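Side-chain contacts in arginine kinase (Anthopleura japonica, PDB 4RF6), which catalyses the reversible transfer of a phosphoryl group between ATP and L-arginine, as a two-repeat phosphagen kinase: residues Lys35-Pro40 with Phe89-Glu94; Lys41-Leu46 with Ile55-Cys60; Gly73-Asp78 with Glu203-Asn208; Glu80-Phe85 with Tyr274-Pro279. All blocks are in the same frame, centred on the assembly; numbering follows the deposited sequence.

Contact 1: Lys35-Pro40 with Phe89-Glu94; sequences KKYLTP and FDAIIE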
loop_
_atom_site.group_PDB
_atom_site.type_symbol
_atom_site.label_atom_id
_atom_site.label_comp_id
_atom_site.label_asym_id
_atom_site.label_seq_id
_atom_site.Cartn_x
_atom_site.Cartn_y
_atom_site.Cartn_z
ATOM N N LYS A 35 -25.729 -20.310 -24.413
ATOM C CA LYS A 35 -27.102 -20.802 -24.416
ATOM C C LYS A 35 -27.951 -19.909 -25.309
ATOM O O LYS A 35 -28.785 -20.382 -26.086
ATOM C CB LYS A 35 -27.683 -20.810 -22.999
ATOM C CG LYS A 35 -29.206 -20.695 -22.968
ATOM C CD LYS A 35 -29.788 -21.196 -21.658
ATOM C CE LYS A 35 -31.279 -21.483 -21.796
ATOM N NZ LYS A 35 -31.772 -22.339 -20.680
ATOM N N LYS A 36 -27.716 -18.608 -25.192
ATOM C CA LYS A 36 -28.489 -17.611 -25.916
ATOM C C LYS A 36 -28.282 -17.692 -27.436
ATOM O O LYS A 36 -29.211 -17.455 -28.212
ATOM C CB LYS A 36 -28.151 -16.210 -25.392
ATOM C CG LYS A 36 -29.062 -15.112 -25.914
ATOM C CD LYS A 36 -28.736 -13.755 -25.296
ATOM C CE LYS A 36 -29.010 -13.730 -23.801
ATOM N NZ LYS A 36 -28.856 -12.358 -23.225
ATOM N N TYR A 37 -27.076 -18.051 -27.865
ATOM C CA TYR A 37 -26.755 -17.976 -29.289
ATOM C C TYR A 37 -26.353 -19.280 -29.981
ATOM O O TYR A 37 -26.260 -19.317 -31.210
ATOM C CB TYR A 37 -25.707 -16.894 -29.530
ATOM C CG TYR A 37 -26.193 -15.539 -29.101
ATOM C CD1 TYR A 37 -27.205 -14.899 -29.802
ATOM C CD2 TYR A 37 -25.660 -14.908 -27.985
ATOM C CE1 TYR A 37 -27.663 -13.663 -29.415
ATOM C CE2 TYR A 37 -26.111 -13.670 -27.587
ATOM C CZ TYR A 37 -27.114 -13.054 -28.305
ATOM O OH TYR A 37 -27.572 -11.820 -27.919
ATOM N N LEU A 38 -26.107 -20.338 -29.216
ATOM C CA LEU A 38 -25.950 -21.643 -29.841
ATOM C C LEU A 38 -27.319 -22.292 -29.992
ATOM O O LEU A 38 -27.759 -23.057 -29.130
ATOM C CB LEU A 38 -25.016 -22.561 -29.059
ATOM C CG LEU A 38 -24.745 -23.890 -29.783
ATOM C CD1 LEU A 38 -23.705 -23.714 -30.870
ATOM C CD2 LEU A 38 -24.330 -24.959 -28.803
ATOM N N THR A 39 -27.994 -21.954 -31.087
ATOM C CA THR A 39 -29.288 -22.522 -31.425
ATOM C C THR A 39 -29.039 -23.782 -32.256
ATOM O O THR A 39 -27.943 -23.945 -32.808
ATOM C CB THR A 39 -30.146 -21.506 -32.197
ATOM O OG1 THR A 39 -29.508 -21.179 -33.437
ATOM C CG2 THR A 39 -30.341 -20.226 -31.374
ATOM N N PRO A 40 -30.032 -24.692 -32.323
ATOM C CA PRO A 40 -29.867 -25.957 -33.054
ATOM C C PRO A 40 -29.412 -25.746 -34.495
ATOM O O PRO A 40 -28.662 -26.561 -35.029
ATOM C CB PRO A 40 -31.278 -26.548 -33.037
ATOM C CG PRO A 40 -31.874 -26.038 -31.771
ATOM C CD PRO A 40 -31.308 -24.650 -31.581
ATOM N N PHE A 89 -19.801 -16.586 -32.471
ATOM C CA PHE A 89 -18.977 -15.552 -31.828
ATOM C C PHE A 89 -19.472 -14.117 -32.063
ATOM O O PHE A 89 -19.455 -13.299 -31.137
ATOM C CB PHE A 89 -17.503 -15.681 -32.247
ATOM C CG PHE A 89 -16.766 -16.808 -31.562
ATOM C CD1 PHE A 89 -16.240 -16.638 -30.287
ATOM C CD2 PHE A 89 -16.591 -18.031 -32.198
ATOM C CE1 PHE A 89 -15.561 -17.670 -29.651
ATOM C CE2 PHE A 89 -15.909 -19.073 -31.573
ATOM C CZ PHE A 89 -15.398 -18.894 -30.294
ATOM N N ASP A 90 -19.906 -13.808 -33.284
ATOM C CA ASP A 90 -20.364 -12.448 -33.599
ATOM C C ASP A 90 -21.508 -12.004 -32.697
ATOM O O ASP A 90 -21.505 -10.896 -32.153
ATOM C CB ASP A 90 -20.809 -12.336 -35.061
ATOM C CG ASP A 90 -19.653 -12.441 -36.032
ATOM O OD1 ASP A 90 -18.492 -12.388 -35.578
ATOM O OD2 ASP A 90 -19.915 -12.569 -37.249
ATOM N N ALA A 91 -22.495 -12.879 -32.553
ATOM C CA ALA A 91 -23.646 -12.600 -31.704
ATOM C C ALA A 91 -23.207 -12.431 -30.253
ATOM O O ALA A 91 -23.620 -11.494 -29.571
ATOM C CB ALA A 91 -24.664 -13.713 -31.826
ATOM N N ILE A 92 -22.365 -13.348 -29.790
ATOM C CA ILE A 92 -21.846 -13.296 -28.428
ATOM C C ILE A 92 -21.088 -11.989 -28.173
ATOM O O ILE A 92 -21.304 -11.321 -27.159
ATOM C CB ILE A 92 -20.935 -14.501 -28.133
ATOM C CG1 ILE A 92 -21.757 -15.790 -28.089
ATOM C CG2 ILE A 92 -20.177 -14.299 -26.822
ATOM C CD1 ILE A 92 -20.952 -17.029 -27.743
ATOM N N ILE A 93 -20.209 -11.628 -29.101
ATOM C CA ILE A 93 -19.413 -10.410 -28.971
ATOM C C ILE A 93 -20.301 -9.169 -28.890
ATOM O O ILE A 93 -20.186 -8.372 -27.952
ATOM C CB ILE A 93 -18.418 -10.256 -30.148
ATOM C CG1 ILE A 93 -17.236 -11.216 -29.985
ATOM C CG2 ILE A 93 -17.919 -8.816 -30.241
ATOM C CD1 ILE A 93 -16.576 -11.618 -31.309
ATOM N N GLU A 94 -21.193 -9.011 -29.865
ATOM C CA GLU A 94 -22.035 -7.818 -29.926
ATOM C C GLU A 94 -23.031 -7.721 -28.762
ATOM O O GLU A 94 -23.528 -6.634 -28.457
ATOM C CB GLU A 94 -22.735 -7.704 -31.288
ATOM C CG GLU A 94 -21.777 -7.410 -32.446
ATOM C CD GLU A 94 -22.499 -7.130 -33.756
ATOM O OE1 GLU A 94 -23.711 -7.419 -33.840
ATOM O OE2 GLU A 94 -21.851 -6.618 -34.695
#
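Y37 meets A91 and I92 by packing, without a polar bond between the segments. The main contact is CH-pi. The A91 methyl sits over one face of the Y37 ring, CB 3.8 Å from the ring centroid and 24° off the ring normal. It is shifted toward the rim, so its nearest ring atom is Y37 CD1, at 3.5 Å from A91 CB. Chi1 of -60° swings the Y37 ring toward helix 86-96, and chi2 of -69° turns its face to the methyl. The opposite face is covered by K36 CG.

The apolar contact with I92 is looser. Y37 CD2 is 4.0 Å from I92 CG1, and the two side chains lie antiparallel as they pass. Y37 OH is hydrogen-bonded to OD2 of D95, one residue further along helix 86-96. Short helix 33-37 is thereby packed on helix 86-96 in the small N-terminal domain of the first repeat. L38 turns instead to L57 and I61 of helix 57-66, while I92 also touches V74.

Contact 2: Lys41-Leu46 with Ile55-Cys60; sequences KVFESL and ITLWDC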
loop_
_atom_site.group_PDB
_atom_site.type_symbol
_atom_site.label_atom_id
_atom_site.label_comp_id
_atom_site.label_asym_id
_atom_site.label_seq_id
_atom_site.Cartn_x
_atom_site.Cartn_y
_atom_site.Cartn_z
ATOM N N LYS A 41 -29.856 -24.657 -35.111
ATOM C CA LYS A 41 -29.487 -24.363 -36.490
ATOM C C LYS A 41 -28.051 -23.849 -36.616
ATOM O O LYS A 41 -27.336 -24.199 -37.565
ATOM C CB LYS A 41 -30.472 -23.374 -37.106
ATOM C CG LYS A 41 -31.839 -23.978 -37.411
ATOM C CD LYS A 41 -31.709 -25.196 -38.318
ATOM C CE LYS A 41 -33.074 -25.673 -38.808
ATOM N NZ LYS A 41 -32.958 -26.725 -39.863
ATOM N N VAL A 42 -27.639 -23.010 -35.666
ATOM C CA VAL A 42 -26.246 -22.583 -35.576
ATOM C C VAL A 42 -25.375 -23.816 -35.404
ATOM O O VAL A 42 -24.350 -23.954 -36.073
ATOM C CB VAL A 42 -26.003 -21.600 -34.412
ATOM C CG1 VAL A 42 -24.511 -21.341 -34.223
ATOM C CG2 VAL A 42 -26.720 -20.290 -34.665
ATOM N N PHE A 43 -25.796 -24.722 -34.523
ATOM C CA PHE A 43 -25.057 -25.961 -34.289
ATOM C C PHE A 43 -24.963 -26.817 -35.557
ATOM O O PHE A 43 -23.875 -27.266 -35.928
ATOM C CB PHE A 43 -25.668 -26.783 -33.146
ATOM C CG PHE A 43 -24.810 -27.945 -32.721
ATOM C CD1 PHE A 43 -23.781 -27.758 -31.808
ATOM C CD2 PHE A 43 -25.013 -29.216 -33.249
ATOM C CE1 PHE A 43 -22.976 -28.815 -31.418
ATOM C CE2 PHE A 43 -24.207 -30.280 -32.869
ATOM C CZ PHE A 43 -23.187 -30.077 -31.951
ATOM N N GLU A 44 -26.102 -27.050 -36.206
ATOM C CA GLU A 44 -26.143 -27.837 -37.440
ATOM C C GLU A 44 -25.227 -27.265 -38.521
ATOM O O GLU A 44 -24.490 -28.001 -39.179
ATOM C CB GLU A 44 -27.574 -27.936 -37.983
ATOM C CG GLU A 44 -28.422 -29.037 -37.353
ATOM C CD GLU A 44 -29.772 -29.209 -38.037
ATOM O OE1 GLU A 44 -30.027 -28.528 -39.055
ATOM O OE2 GLU A 44 -30.582 -30.031 -37.552
ATOM N N SER A 45 -25.273 -25.949 -38.693
ATOM C CA SER A 45 -24.507 -25.272 -39.737
ATOM C C SER A 45 -22.991 -25.361 -39.536
ATOM O O SER A 45 -22.227 -25.340 -40.505
ATOM C CB SER A 45 -24.933 -23.801 -39.813
ATOM O OG SER A 45 -24.124 -23.071 -40.715
ATOM N N LEU A 46 -22.562 -25.472 -38.280
ATOM C CA LEU A 46 -21.149 -25.323 -37.933
ATOM C C LEU A 46 -20.481 -26.579 -37.355
ATOM O O LEU A 46 -19.261 -26.612 -37.203
ATOM C CB LEU A 46 -20.975 -24.162 -36.945
ATOM C CG LEU A 46 -21.344 -22.758 -37.421
ATOM C CD1 LEU A 46 -21.120 -21.750 -36.308
ATOM C CD2 LEU A 46 -20.529 -22.384 -38.649
ATOM N N ILE A 55 -9.491 -26.950 -34.731
ATOM C CA ILE A 55 -10.439 -26.482 -33.723
ATOM C C ILE A 55 -11.878 -26.628 -34.222
ATOM O O ILE A 55 -12.220 -26.136 -35.305
ATOM C CB ILE A 55 -10.168 -25.021 -33.314
ATOM C CG1 ILE A 55 -8.710 -24.852 -32.875
ATOM C CG2 ILE A 55 -11.100 -24.605 -32.181
ATOM C CD1 ILE A 55 -8.308 -25.779 -31.736
ATOM N N THR A 56 -12.712 -27.309 -33.437
ATOM C CA THR A 56 -14.111 -27.522 -33.802
ATOM C C THR A 56 -15.011 -26.596 -32.997
ATOM O O THR A 56 -14.560 -25.940 -32.055
ATOM C CB THR A 56 -14.560 -28.982 -33.546
ATOM O OG1 THR A 56 -14.660 -29.214 -32.135
ATOM C CG2 THR A 56 -13.576 -29.967 -34.146
ATOM N N LEU A 57 -16.284 -26.547 -33.381
ATOM C CA LEU A 57 -17.277 -25.759 -32.667
ATOM C C LEU A 57 -17.404 -26.286 -31.244
ATOM O O LEU A 57 -17.461 -25.510 -30.286
ATOM C CB LEU A 57 -18.626 -25.847 -33.380
ATOM C CG LEU A 57 -19.833 -25.150 -32.753
ATOM C CD1 LEU A 57 -19.682 -23.635 -32.785
ATOM C CD2 LEU A 57 -21.105 -25.572 -33.464
ATOM N N TRP A 58 -17.442 -27.611 -31.113
ATOM C CA TRP A 58 -17.531 -28.241 -29.802
ATOM C C TRP A 58 -16.366 -27.863 -28.893
ATOM O O TRP A 58 -16.563 -27.649 -27.693
ATOM C CB TRP A 58 -17.639 -29.762 -29.929
ATOM C CG TRP A 58 -18.981 -30.261 -29.514
ATOM C CD1 TRP A 58 -19.958 -30.780 -30.321
ATOM C CD2 TRP A 58 -19.517 -30.261 -28.188
ATOM N NE1 TRP A 58 -21.060 -31.116 -29.570
ATOM C CE2 TRP A 58 -20.815 -30.803 -28.258
ATOM C CE3 TRP A 58 -19.019 -29.859 -26.945
ATOM C CZ2 TRP A 58 -21.625 -30.952 -27.126
ATOM C CZ3 TRP A 58 -19.820 -30.007 -25.828
ATOM C CH2 TRP A 58 -21.105 -30.552 -25.923
ATOM N N ASP A 59 -15.160 -27.785 -29.455
ATOM C CA ASP A 59 -13.991 -27.347 -28.692
ATOM C C ASP A 59 -14.234 -25.961 -28.109
ATOM O O ASP A 59 -13.846 -25.665 -26.976
ATOM C CB ASP A 59 -12.747 -27.303 -29.584
ATOM C CG ASP A 59 -12.259 -28.681 -29.983
ATOM O OD1 ASP A 59 -12.296 -29.596 -29.135
ATOM O OD2 ASP A 59 -11.834 -28.842 -31.146
ATOM N N CYS A 60 -14.885 -25.113 -28.898
ATOM C CA CYS A 60 -15.132 -23.736 -28.495
ATOM C C CYS A 60 -16.218 -23.606 -27.432
ATOM O O CYS A 60 -16.111 -22.779 -26.525
ATOM C CB CYS A 60 -15.487 -22.888 -29.712
ATOM S SG CYS A 60 -14.071 -22.571 -30.783
HETATM O O HOH W 1 -17.224 -27.880 -35.904
#
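V42 is only marginal to this contact, its carbonyl O lying 4.5 Å from L57 CD2. F43 does more. Its CG is anti to the backbone N (chi1 -170°), which carries the ring toward helix 57-66. CD1 of F43 is 3.8 Å from L57 CD2. The far end of the ring reaches W58, with F43 CZ 3.4 Å from W58 NE1. The indole atom lies at the edge of the phenyl ring, near its plane. The two ring planes stand at 86°. The indole N-H is engaged elsewhere, on the carbonyl O of A18.

The segments belong to two consecutive helices of the all-helical N-terminal domain, joined by a short non-helical connection. T56 is the N-cap of the second helix and forms a capping box with D59. D59 N donates to T56 OG1 over 3.1 Å, and T56 N donates to D59 OD2 over 2.9 Å, meeting the carboxylate on its anti side but 23° out of its plane.

L46 ends the first segment. Its CB packs on the same L57 methyl, CD2, at 3.8 Å. One water links the backbones here: it lies 2.7 Å from L46 O, to which it can donate, and accepts from L57 N at 3.0 Å.

Contact 3: Gly73-Asp78 with Glu203-Asn208; sequences GVYAGD and EAAGIN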
loop_
_atom_site.group_PDB
_atom_site.type_symbol
_atom_site.label_atom_id
_atom_site.label_comp_id
_atom_site.label_asym_id
_atom_site.label_seq_id
_atom_site.Cartn_x
_atom_site.Cartn_y
_atom_site.Cartn_z
ATOM N N GLY A 73 -19.270 -18.583 -21.827
ATOM C CA GLY A 73 -19.327 -20.000 -22.140
ATOM C C GLY A 73 -18.702 -20.477 -23.440
ATOM O O GLY A 73 -18.911 -21.629 -23.837
ATOM N N VAL A 74 -17.958 -19.606 -24.119
ATOM C CA VAL A 74 -17.151 -20.043 -25.261
ATOM C C VAL A 74 -15.725 -19.495 -25.171
ATOM O O VAL A 74 -15.494 -18.423 -24.601
ATOM C CB VAL A 74 -17.760 -19.637 -26.619
ATOM C CG1 VAL A 74 -19.196 -20.118 -26.741
ATOM C CG2 VAL A 74 -17.684 -18.131 -26.817
ATOM N N TYR A 75 -14.778 -20.247 -25.723
ATOM C CA TYR A 75 -13.408 -19.777 -25.887
ATOM C C TYR A 75 -12.995 -20.049 -27.328
ATOM O O TYR A 75 -13.439 -21.030 -27.928
ATOM C CB TYR A 75 -12.459 -20.494 -24.926
ATOM C CG TYR A 75 -12.686 -20.182 -23.457
ATOM C CD1 TYR A 75 -13.667 -20.846 -22.733
ATOM C CD2 TYR A 75 -11.906 -19.240 -22.795
ATOM C CE1 TYR A 75 -13.874 -20.576 -21.393
ATOM C CE2 TYR A 75 -12.108 -18.958 -21.453
ATOM C CZ TYR A 75 -13.095 -19.632 -20.759
ATOM O OH TYR A 75 -13.304 -19.362 -19.424
ATOM N N ALA A 76 -12.155 -19.181 -27.889
ATOM C CA ALA A 76 -11.647 -19.385 -29.247
ATOM C C ALA A 76 -10.296 -20.088 -29.210
ATOM O O ALA A 76 -9.374 -19.634 -28.529
ATOM C CB ALA A 76 -11.528 -18.063 -29.965
ATOM N N GLY A 77 -10.171 -21.190 -29.942
ATOM C CA GLY A 77 -8.932 -21.947 -29.932
ATOM C C GLY A 77 -7.875 -21.259 -30.772
ATOM O O GLY A 77 -6.676 -21.486 -30.594
ATOM N N ASP A 78 -8.328 -20.418 -31.697
ATOM C CA ASP A 78 -7.429 -19.664 -32.562
ATOM C C ASP A 78 -8.165 -18.490 -33.186
ATOM O O ASP A 78 -9.376 -18.341 -32.995
ATOM C CB ASP A 78 -6.806 -20.562 -33.651
ATOM C CG ASP A 78 -7.846 -21.314 -34.474
ATOM O OD1 ASP A 78 -9.036 -20.945 -34.436
ATOM O OD2 ASP A 78 -7.467 -22.281 -35.175
ATOM N N GLU A 203 -10.103 -25.437 -17.466
ATOM C CA GLU A 203 -9.981 -26.879 -17.668
ATOM C C GLU A 203 -10.837 -27.340 -18.849
ATOM O O GLU A 203 -10.340 -27.957 -19.791
ATOM C CB GLU A 203 -10.389 -27.620 -16.389
ATOM C CG GLU A 203 -10.394 -29.137 -16.512
ATOM C CD GLU A 203 -9.006 -29.724 -16.694
ATOM O OE1 GLU A 203 -8.013 -29.053 -16.337
ATOM O OE2 GLU A 203 -8.915 -30.862 -17.198
ATOM N N ALA A 204 -12.126 -27.016 -18.807
ATOM C CA ALA A 204 -13.058 -27.452 -19.849
ATOM C C ALA A 204 -12.792 -26.777 -21.198
ATOM O O ALA A 204 -13.219 -27.272 -22.246
ATOM C CB ALA A 204 -14.496 -27.220 -19.407
ATOM N N ALA A 205 -12.101 -25.643 -21.164
ATOM C CA ALA A 205 -11.773 -24.892 -22.374
ATOM C C ALA A 205 -10.586 -25.505 -23.116
ATOM O O ALA A 205 -10.319 -25.155 -24.272
ATOM C CB ALA A 205 -11.480 -23.447 -22.024
ATOM N N GLY A 206 -9.871 -26.404 -22.439
ATOM C CA GLY A 206 -8.692 -27.041 -23.004
ATOM C C GLY A 206 -7.428 -26.253 -22.709
ATOM O O GLY A 206 -6.350 -26.561 -23.226
ATOM N N ILE A 207 -7.562 -25.234 -21.863
ATOM C CA ILE A 207 -6.473 -24.294 -21.589
ATOM C C ILE A 207 -5.395 -24.889 -20.670
ATOM O O ILE A 207 -4.218 -24.514 -20.745
ATOM C CB ILE A 207 -7.043 -22.949 -21.062
ATOM C CG1 ILE A 207 -7.719 -22.195 -22.212
ATOM C CG2 ILE A 207 -5.967 -22.067 -20.422
ATOM C CD1 ILE A 207 -8.505 -20.956 -21.783
ATOM N N ASN A 208 -5.792 -25.848 -19.837
ATOM C CA ASN A 208 -4.878 -26.478 -18.889
ATOM C C ASN A 208 -3.914 -27.506 -19.475
ATOM O O ASN A 208 -3.098 -28.057 -18.737
ATOM C CB ASN A 208 -5.660 -27.131 -17.744
ATOM C CG ASN A 208 -5.975 -26.161 -16.623
ATOM O OD1 ASN A 208 -5.328 -25.125 -16.486
ATOM N ND2 ASN A 208 -6.977 -26.494 -15.812
#
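Y75 and A205 are the closest backbone pair, their CA atoms 6.4 Å apart, where the irregular 73-78 loop passes the C-terminal end of helix 200-205. That helix closes in a Schellman motif. G206 takes a positive phi of 90°, and two bonds run back into the last turn, one of them from G206 N to E203 O.

Y75 carries the whole contact from its side. With CG anti to the carbonyl carbon (chi1 -67°), its ring reaches across to the helix end. The A205 methyl sits over one face as a CH-pi contact, CB 3.8 Å from the centroid and 25° off the normal. It is offset toward the rim, closest to Y75 CD1 at 3.5 Å. I207, just past the turn, adds its terminal methyl. Its CD1 is 3.9 Å from Y75 CD2, and the two side chains cross at about a right angle.

Within the second segment, N208 ND2 donates to E203 OE1 over 2.8 Å. The acceptor lies in the amide plane and uses its anti lone pair. This bond ties the residues after the turn back to the helix.

G73, V74 and Y75 belong to a substrate-binding loop assigned by similarity. The loop lies between helices 57-66 and 79-84, with V74 on helix 86-96. Y75 also touches F201 and L202, so the N-terminal domain rests here on helix 200-205 of the catalytic domain.

Contact 4: Glu80-Phe85 with Tyr274-Pro279; sequences ESYTLF and YLTSCP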
loop_
_atom_site.group_PDB
_atom_site.type_symbol
_atom_site.label_atom_id
_atom_site.label_comp_id
_atom_site.label_asym_id
_atom_site.label_seq_id
_atom_site.Cartn_x
_atom_site.Cartn_y
_atom_site.Cartn_z
ATOM N N GLU A 80 -8.799 -18.009 -36.320
ATOM C CA GLU A 80 -9.711 -18.498 -37.349
ATOM C C GLU A 80 -11.072 -18.866 -36.762
ATOM O O GLU A 80 -12.103 -18.711 -37.424
ATOM C CB GLU A 80 -9.103 -19.700 -38.076
ATOM C CG GLU A 80 -9.963 -20.243 -39.205
ATOM C CD GLU A 80 -9.332 -21.431 -39.907
ATOM O OE1 GLU A 80 -10.012 -22.038 -40.757
ATOM O OE2 GLU A 80 -8.163 -21.758 -39.609
ATOM N N SER A 81 -11.071 -19.347 -35.521
ATOM C CA SER A 81 -12.311 -19.692 -34.824
ATOM C C SER A 81 -13.310 -18.533 -34.809
ATOM O O SER A 81 -14.519 -18.740 -34.938
ATOM C CB SER A 81 -12.015 -20.140 -33.388
ATOM O OG SER A 81 -11.351 -21.381 -33.368
ATOM N N TYR A 82 -12.805 -17.312 -34.654
ATOM C CA TYR A 82 -13.678 -16.147 -34.592
ATOM C C TYR A 82 -14.432 -15.906 -35.898
ATOM O O TYR A 82 -15.503 -15.292 -35.907
ATOM C CB TYR A 82 -12.889 -14.901 -34.203
ATOM C CG TYR A 82 -12.684 -14.759 -32.714
ATOM C CD1 TYR A 82 -13.752 -14.452 -31.878
ATOM C CD2 TYR A 82 -11.427 -14.927 -32.145
ATOM C CE1 TYR A 82 -13.571 -14.313 -30.517
ATOM C CE2 TYR A 82 -11.236 -14.782 -30.793
ATOM C CZ TYR A 82 -12.311 -14.484 -29.982
ATOM O OH TYR A 82 -12.121 -14.348 -28.626
ATOM N N THR A 83 -13.867 -16.393 -36.998
ATOM C CA THR A 83 -14.492 -16.231 -38.308
ATOM C C THR A 83 -15.236 -17.488 -38.729
ATOM O O THR A 83 -16.389 -17.419 -39.163
ATOM C CB THR A 83 -13.457 -15.871 -39.376
ATOM O OG1 THR A 83 -12.930 -14.567 -39.094
ATOM C CG2 THR A 83 -14.086 -15.871 -40.767
ATOM N N LEU A 84 -14.575 -18.635 -38.611
ATOM C CA LEU A 84 -15.178 -19.888 -39.055
ATOM C C LEU A 84 -16.438 -20.178 -38.244
ATOM O O LEU A 84 -17.425 -20.693 -38.778
ATOM C CB LEU A 84 -14.186 -21.051 -38.961
ATOM C CG LEU A 84 -14.566 -22.340 -39.695
ATOM C CD1 LEU A 84 -14.558 -22.145 -41.209
ATOM C CD2 LEU A 84 -13.653 -23.502 -39.309
ATOM N N PHE A 85 -16.405 -19.826 -36.960
ATOM C CA PHE A 85 -17.564 -19.976 -36.089
ATOM C C PHE A 85 -18.184 -18.611 -35.788
ATOM O O PHE A 85 -18.767 -18.398 -34.722
ATOM C CB PHE A 85 -17.175 -20.702 -34.799
ATOM C CG PHE A 85 -16.445 -21.998 -35.038
ATOM C CD1 PHE A 85 -17.062 -23.040 -35.718
ATOM C CD2 PHE A 85 -15.142 -22.170 -34.592
ATOM C CE1 PHE A 85 -16.393 -24.233 -35.945
ATOM C CE2 PHE A 85 -14.466 -23.358 -34.814
ATOM C CZ PHE A 85 -15.090 -24.391 -35.490
ATOM N N TYR A 274 -7.265 -6.619 -30.186
ATOM C CA TYR A 274 -6.409 -7.744 -29.830
ATOM C C TYR A 274 -7.217 -9.013 -29.562
ATOM O O TYR A 274 -8.218 -8.995 -28.839
ATOM C CB TYR A 274 -5.503 -7.380 -28.653
ATOM C CG TYR A 274 -4.538 -6.288 -29.037
ATOM C CD1 TYR A 274 -3.428 -6.570 -29.825
ATOM C CD2 TYR A 274 -4.756 -4.969 -28.652
ATOM C CE1 TYR A 274 -2.551 -5.573 -30.201
ATOM C CE2 TYR A 274 -3.885 -3.967 -29.023
ATOM C CZ TYR A 274 -2.790 -4.277 -29.803
ATOM O OH TYR A 274 -1.914 -3.288 -30.174
ATOM N N LEU A 275 -6.778 -10.111 -30.171
ATOM C CA LEU A 275 -7.455 -11.391 -30.029
ATOM C C LEU A 275 -7.083 -12.043 -28.715
ATOM O O LEU A 275 -5.915 -12.032 -28.308
ATOM C CB LEU A 275 -7.091 -12.313 -31.186
ATOM C CG LEU A 275 -7.407 -11.693 -32.543
ATOM C CD1 LEU A 275 -6.938 -12.602 -33.642
ATOM C CD2 LEU A 275 -8.895 -11.432 -32.671
ATOM N N THR A 276 -8.085 -12.609 -28.052
ATOM C CA THR A 276 -7.901 -13.247 -26.758
ATOM C C THR A 276 -8.709 -14.533 -26.739
ATOM O O THR A 276 -9.591 -14.724 -27.579
ATOM C CB THR A 276 -8.384 -12.337 -25.624
ATOM O OG1 THR A 276 -9.722 -11.907 -25.902
ATOM C CG2 THR A 276 -7.489 -11.112 -25.493
ATOM N N SER A 277 -8.419 -15.404 -25.781
ATOM C CA SER A 277 -9.103 -16.692 -25.679
ATOM C C SER A 277 -10.600 -16.527 -25.426
ATOM O O SER A 277 -11.429 -17.151 -26.092
ATOM C CB SER A 277 -8.477 -17.536 -24.571
ATOM O OG SER A 277 -7.083 -17.665 -24.756
ATOM N N CYS A 278 -10.936 -15.686 -24.453
ATOM C CA CYS A 278 -12.323 -15.402 -24.128
ATOM C C CYS A 278 -12.743 -14.121 -24.829
ATOM O O CYS A 278 -12.044 -13.110 -24.753
ATOM C CB CYS A 278 -12.502 -15.253 -22.616
ATOM S SG CYS A 278 -14.208 -14.885 -22.113
ATOM N N PRO A 279 -13.886 -14.151 -25.534
ATOM C CA PRO A 279 -14.326 -12.945 -26.252
ATOM C C PRO A 279 -14.599 -11.746 -25.342
ATOM O O PRO A 279 -14.775 -10.642 -25.856
ATOM C CB PRO A 279 -15.624 -13.390 -26.956
ATOM C CG PRO A 279 -15.987 -14.723 -26.341
ATOM C CD PRO A 279 -14.694 -15.332 -25.887
#
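Y82 and P279 have the nearest CA atoms, still 9.0 Å apart, so a long side chain must bridge the gap. Residues 80-84 end helix 79-84, and F85 follows as the N-cap of helix 86-96. Segment 274-279 starts on the last residue of strand 273-274 and continues as irregular loop. Together they join the small helical domain of the phosphagen kinase fold to its catalytic domain. The loop holds C278, a substrate-binding residue by similarity.

Chi1 of -83° sends the Y82 ring out from the helix, so that the OH reaches the loop. The phenol OH donates to T276 O over 2.8 Å. The C=O...donor angle is 153°, with the donor tilted 26° from the carbonyl plane.

P279 packs beside the hydroxyl, its CA 3.5 Å from Y82 OH. Its CB is near the ring plane at the edge, 4.2 Å from Y82 CE1. L275 touches obliquely nearer the helix, its CD2 4.3 Å from Y82 CD2. F89 and H272 also meet the Y82 ring. The loop is braced beyond it, where S277 OG is hydrogen-bonded to E232 O. Within the segment T276 OG1 donates to C278 O over 2.9 Å, from above the carbonyl plane.

In the fold
From the N terminus, contact 1 opens at 35-40 and closes at 89-94. Contact 2 lies wholly within that loop, opening at 41-46 and closing at 55-60. These two stay inside the N-terminal domain and tie its helices together. Contact 3 opens next, at 73-78, and contact 4 at 80-85, both before contact 1 closes. Each therefore crosses contact 1. Contacts 3 and 4 also cross each other, closing at 203-208 and 274-279. Both reach into the catalytic domain. The backbones join them further: C60 O probably bonds Y75 N between contacts 2 and 3, and A76 N probably bonds S277 O between contacts 3 and 4.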